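Local coordinates for multidrug resistance protein (Vibrio cholerae, PDB 1YC9) that forms a trimeric outer-membrane efflux channel and may contribute to resistance to puromycin, acriflavine and tetraphenylarsonium, at residues 56-70 against 118-132. The protein carries 1 engineered substitution. Numbering follows the deposited sequence.
Sequences LKGAQGFARQAGAIR and NRAAVVAATSELAAA
Leu129 is a knob in a hole lined by Leu56, Ala59, Gln60 and Ala63. Its CG, anti to the backbone N and beside the carbonyl carbon, leans the chain into that hole. CD1 lies 3.7 Å from Gln60 CG, touching the aliphatic part of that polar chain, while CD2 meets the methyl of Ala63. Around this knob, alanine lets the backbones close in. Ala59 CB is 3.4 Å from Ala132 CB, tighter than usual for carbons. Ala66 CB is closer still to Ala125 CB, at 3.3 Å. The axes of helix segments 56-67 and 118-132 approach to 8.7 Å, running antiparallel at 170°. CE2 of the Phe62 ring meets the same Ala125 methyl obliquely.

Near the membrane barrel the side chains lengthen. Gly67, lacking a side chain, offers its CA to Val122 CG2, the methyl that also packs 3.5 Å from Arg70 CD. Arg70 bends at chi3 (69°), and its guanidinium crosses the Arg119 chain obliquely, with Arg119 CG over one face, toward the rim, 3.5 Å above the plane; the two guanidinium planes stand 80° apart. Ile69 crosses Asn118 at about a right angle, its CD1 3.4 Å from Asn118 OD1.

Polar links between the helices are indirect: one water donates to Ala59 O and Ala125 O, and another accepts from Asn118 ND2 within hydrogen-bonding reach of Ile69 O. Asp111 also binds that amide nitrogen, while Asp113 accepts from the backbone N of Asn118 and Arg119. Farther out, Glu128 turns to a salt bridge with Arg268 on helix 260-281. This close antiparallel pairing of helices 47-67 and 117-183, one knob in a hole with alanines between, forms part of the alpha-helical barrel of an outer membrane factor, near strands 73-84 and 98-111.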
# COMPACT_ATOMS: atom_id res chain seq x y z
N LEU A 56 -3.82 15.35 12.72
CA LEU A 56 -4.75 15.60 13.81
C LEU A 56 -5.31 17.01 13.66
O LEU A 56 -6.51 17.22 13.78
CB LEU A 56 -4.06 15.38 15.18
CG LEU A 56 -4.90 15.79 16.39
CD1 LEU A 56 -6.23 15.04 16.39
CD2 LEU A 56 -4.10 15.50 17.64
N LYS A 57 -4.46 17.99 13.39
CA LYS A 57 -4.91 19.36 13.22
C LYS A 57 -5.93 19.43 12.08
O LYS A 57 -6.91 20.16 12.16
CB LYS A 57 -3.74 20.32 13.02
CG LYS A 57 -4.09 21.78 12.85
CD LYS A 57 -2.87 22.65 12.66
CE LYS A 57 -3.27 24.07 12.39
NZ LYS A 57 -2.13 25.02 12.35
N GLY A 58 -5.72 18.64 11.05
CA GLY A 58 -6.63 18.57 9.92
C GLY A 58 -8.01 18.17 10.35
O GLY A 58 -9.01 18.79 9.98
N ALA A 59 -8.07 17.11 11.12
CA ALA A 59 -9.34 16.60 11.62
C ALA A 59 -10.02 17.64 12.53
O ALA A 59 -11.25 17.76 12.55
CB ALA A 59 -9.13 15.31 12.38
N GLN A 60 -9.22 18.39 13.28
CA GLN A 60 -9.73 19.48 14.11
C GLN A 60 -10.38 20.55 13.25
O GLN A 60 -11.49 21.01 13.51
CB GLN A 60 -8.62 20.07 15.01
CG GLN A 60 -8.14 19.09 16.12
CD GLN A 60 -6.85 19.55 16.80
OE1 GLN A 60 -6.20 20.44 16.30
NE2 GLN A 60 -6.48 18.93 17.92
N GLY A 61 -9.68 20.98 12.20
CA GLY A 61 -10.26 21.90 11.24
C GLY A 61 -11.50 21.39 10.56
O GLY A 61 -12.43 22.17 10.34
N PHE A 62 -11.54 20.12 10.24
CA PHE A 62 -12.71 19.55 9.58
C PHE A 62 -13.89 19.60 10.56
O PHE A 62 -14.99 19.97 10.18
CB PHE A 62 -12.49 18.15 9.10
CG PHE A 62 -13.76 17.54 8.47
CD1 PHE A 62 -14.18 17.93 7.19
CD2 PHE A 62 -14.53 16.66 9.18
CE1 PHE A 62 -15.35 17.39 6.61
CE2 PHE A 62 -15.74 16.11 8.63
CZ PHE A 62 -16.14 16.48 7.35
N ALA A 63 -13.63 19.25 11.82
CA ALA A 63 -14.67 19.27 12.83
C ALA A 63 -15.21 20.67 13.04
O ALA A 63 -16.42 20.89 13.18
CB ALA A 63 -14.14 18.69 14.17
N ARG A 64 -14.32 21.65 13.08
CA ARG A 64 -14.71 23.03 13.17
C ARG A 64 -15.62 23.44 12.00
O ARG A 64 -16.65 24.10 12.19
CB ARG A 64 -13.46 23.91 13.15
CG ARG A 64 -13.77 25.39 13.28
CD ARG A 64 -14.02 25.87 14.69
NE ARG A 64 -13.78 27.31 14.81
CZ ARG A 64 -14.73 28.24 15.01
NH1 ARG A 64 -14.36 29.52 15.13
NH2 ARG A 64 -16.01 27.92 15.17
N GLN A 65 -15.19 23.13 10.75
CA GLN A 65 -16.00 23.41 9.58
C GLN A 65 -17.40 22.76 9.68
O GLN A 65 -18.40 23.41 9.39
CB GLN A 65 -15.33 22.86 8.32
CG GLN A 65 -14.01 23.49 7.98
CD GLN A 65 -13.45 22.84 6.63
OE1 GLN A 65 -14.18 22.74 5.68
NE2 GLN A 65 -12.26 22.28 6.68
N ALA A 66 -17.45 21.49 10.12
CA ALA A 66 -18.73 20.78 10.23
C ALA A 66 -19.66 21.44 11.23
O ALA A 66 -20.83 21.59 10.97
CB ALA A 66 -18.52 19.36 10.63
N GLY A 67 -19.13 21.81 12.40
CA GLY A 67 -19.95 22.47 13.41
C GLY A 67 -20.63 23.74 12.93
O GLY A 67 -21.73 24.08 13.42
N ALA A 68 -20.03 24.45 11.94
CA ALA A 68 -20.67 25.60 11.32
C ALA A 68 -22.04 25.33 10.74
O ALA A 68 -22.88 26.21 10.62
CB ALA A 68 -19.75 26.17 10.21
N ILE A 69 -22.34 24.09 10.38
CA ILE A 69 -23.65 23.81 9.82
C ILE A 69 -24.80 24.07 10.81
O ILE A 69 -25.93 24.28 10.41
CB ILE A 69 -23.68 22.33 9.35
CG1 ILE A 69 -24.80 22.08 8.35
CG2 ILE A 69 -23.79 21.34 10.45
CD1 ILE A 69 -24.75 20.62 7.81
N ARG A 70 -24.49 24.06 12.10
CA ARG A 70 -25.51 24.32 13.11
C ARG A 70 -25.60 25.80 13.54
O ARG A 70 -26.49 26.17 14.30
CB ARG A 70 -25.27 23.44 14.31
CG ARG A 70 -25.26 21.95 14.03
CD ARG A 70 -25.19 21.12 15.22
NE ARG A 70 -26.45 21.27 15.92
CZ ARG A 70 -26.74 20.75 17.09
NH1 ARG A 70 -25.81 20.02 17.73
NH2 ARG A 70 -27.94 21.03 17.59
N ASN A 118 -28.51 17.95 10.68
CA ASN A 118 -27.30 18.75 10.85
C ASN A 118 -26.60 18.37 12.15
O ASN A 118 -25.39 18.28 12.22
CB ASN A 118 -27.62 20.25 10.79
CG ASN A 118 -28.15 20.69 9.45
OD1 ASN A 118 -28.04 19.96 8.47
ND2 ASN A 118 -28.68 21.93 9.38
N ARG A 119 -27.37 18.13 13.19
CA ARG A 119 -26.76 17.61 14.38
C ARG A 119 -26.01 16.31 14.07
O ARG A 119 -24.90 16.10 14.54
CB ARG A 119 -27.83 17.34 15.43
CG ARG A 119 -27.19 16.87 16.71
CD ARG A 119 -28.19 16.77 17.85
NE ARG A 119 -29.16 15.74 17.55
CZ ARG A 119 -30.12 15.36 18.37
NH1 ARG A 119 -30.24 15.94 19.56
NH2 ARG A 119 -30.97 14.41 18.01
N ALA A 120 -26.61 15.39 13.28
CA ALA A 120 -25.94 14.14 12.98
C ALA A 120 -24.65 14.37 12.23
O ALA A 120 -23.66 13.65 12.41
CB ALA A 120 -26.91 13.21 12.12
N ALA A 121 -24.63 15.40 11.42
CA ALA A 121 -23.44 15.78 10.67
C ALA A 121 -22.34 16.18 11.62
O ALA A 121 -21.19 15.76 11.46
CB ALA A 121 -23.74 16.88 9.72
N VAL A 122 -22.71 16.94 12.64
CA VAL A 122 -21.68 17.33 13.60
C VAL A 122 -21.23 16.16 14.45
O VAL A 122 -20.05 16.02 14.67
CB VAL A 122 -22.13 18.52 14.45
CG1 VAL A 122 -21.09 18.87 15.49
CG2 VAL A 122 -22.44 19.63 13.55
N VAL A 123 -22.14 15.28 14.86
CA VAL A 123 -21.73 14.07 15.56
C VAL A 123 -20.78 13.17 14.76
O VAL A 123 -19.82 12.64 15.29
CB VAL A 123 -22.93 13.25 16.03
CG1 VAL A 123 -22.46 11.98 16.67
CG2 VAL A 123 -23.74 14.08 17.06
N ALA A 124 -21.05 13.08 13.47
CA ALA A 124 -20.19 12.34 12.57
C ALA A 124 -18.82 12.97 12.52
O ALA A 124 -17.83 12.29 12.64
CB ALA A 124 -20.82 12.28 11.18
N ALA A 125 -18.78 14.30 12.42
CA ALA A 125 -17.50 14.99 12.32
C ALA A 125 -16.67 14.92 13.64
O ALA A 125 -15.44 14.81 13.62
CB ALA A 125 -17.74 16.44 11.95
N THR A 126 -17.35 14.99 14.76
CA THR A 126 -16.68 14.90 16.03
C THR A 126 -16.23 13.47 16.33
O THR A 126 -15.24 13.26 17.02
CB THR A 126 -17.56 15.40 17.17
OG1 THR A 126 -18.77 14.65 17.24
CG2 THR A 126 -18.00 16.80 16.92
N SER A 127 -16.98 12.48 15.79
CA SER A 127 -16.59 11.09 15.89
C SER A 127 -15.36 10.86 15.06
O SER A 127 -14.48 10.12 15.48
CB SER A 127 -17.74 10.17 15.44
OG SER A 127 -18.83 10.34 16.30
N GLU A 128 -15.27 11.49 13.89
CA GLU A 128 -14.05 11.43 13.09
C GLU A 128 -12.89 12.07 13.79
O GLU A 128 -11.76 11.60 13.74
CB GLU A 128 -14.21 12.10 11.71
CG GLU A 128 -15.14 11.26 10.83
CD GLU A 128 -14.53 9.96 10.30
OE1 GLU A 128 -13.30 9.66 10.56
OE2 GLU A 128 -15.31 9.22 9.60
N LEU A 129 -13.18 13.14 14.49
CA LEU A 129 -12.10 13.76 15.26
C LEU A 129 -11.62 12.83 16.37
O LEU A 129 -10.43 12.71 16.63
CB LEU A 129 -12.56 15.11 15.81
CG LEU A 129 -11.56 15.81 16.75
CD1 LEU A 129 -10.24 16.02 16.04
CD2 LEU A 129 -12.14 17.13 17.24
N ALA A 130 -12.54 12.19 17.06
CA ALA A 130 -12.14 11.23 18.09
C ALA A 130 -11.33 10.10 17.52
O ALA A 130 -10.38 9.61 18.13
CB ALA A 130 -13.38 10.68 18.89
N ALA A 131 -11.68 9.67 16.31
CA ALA A 131 -10.89 8.67 15.64
C ALA A 131 -9.50 9.21 15.29
O ALA A 131 -8.50 8.50 15.47
CB ALA A 131 -11.61 8.14 14.40
N ALA A 132 -9.46 10.46 14.84
CA ALA A 132 -8.18 11.11 14.55
C ALA A 132 -7.27 11.27 15.79
O ALA A 132 -6.02 11.14 15.73
CB ALA A 132 -8.39 12.40 13.88
O HOH W 1 -12.72 15.49 12.00
O HOH W 2 -28.69 23.74 11.38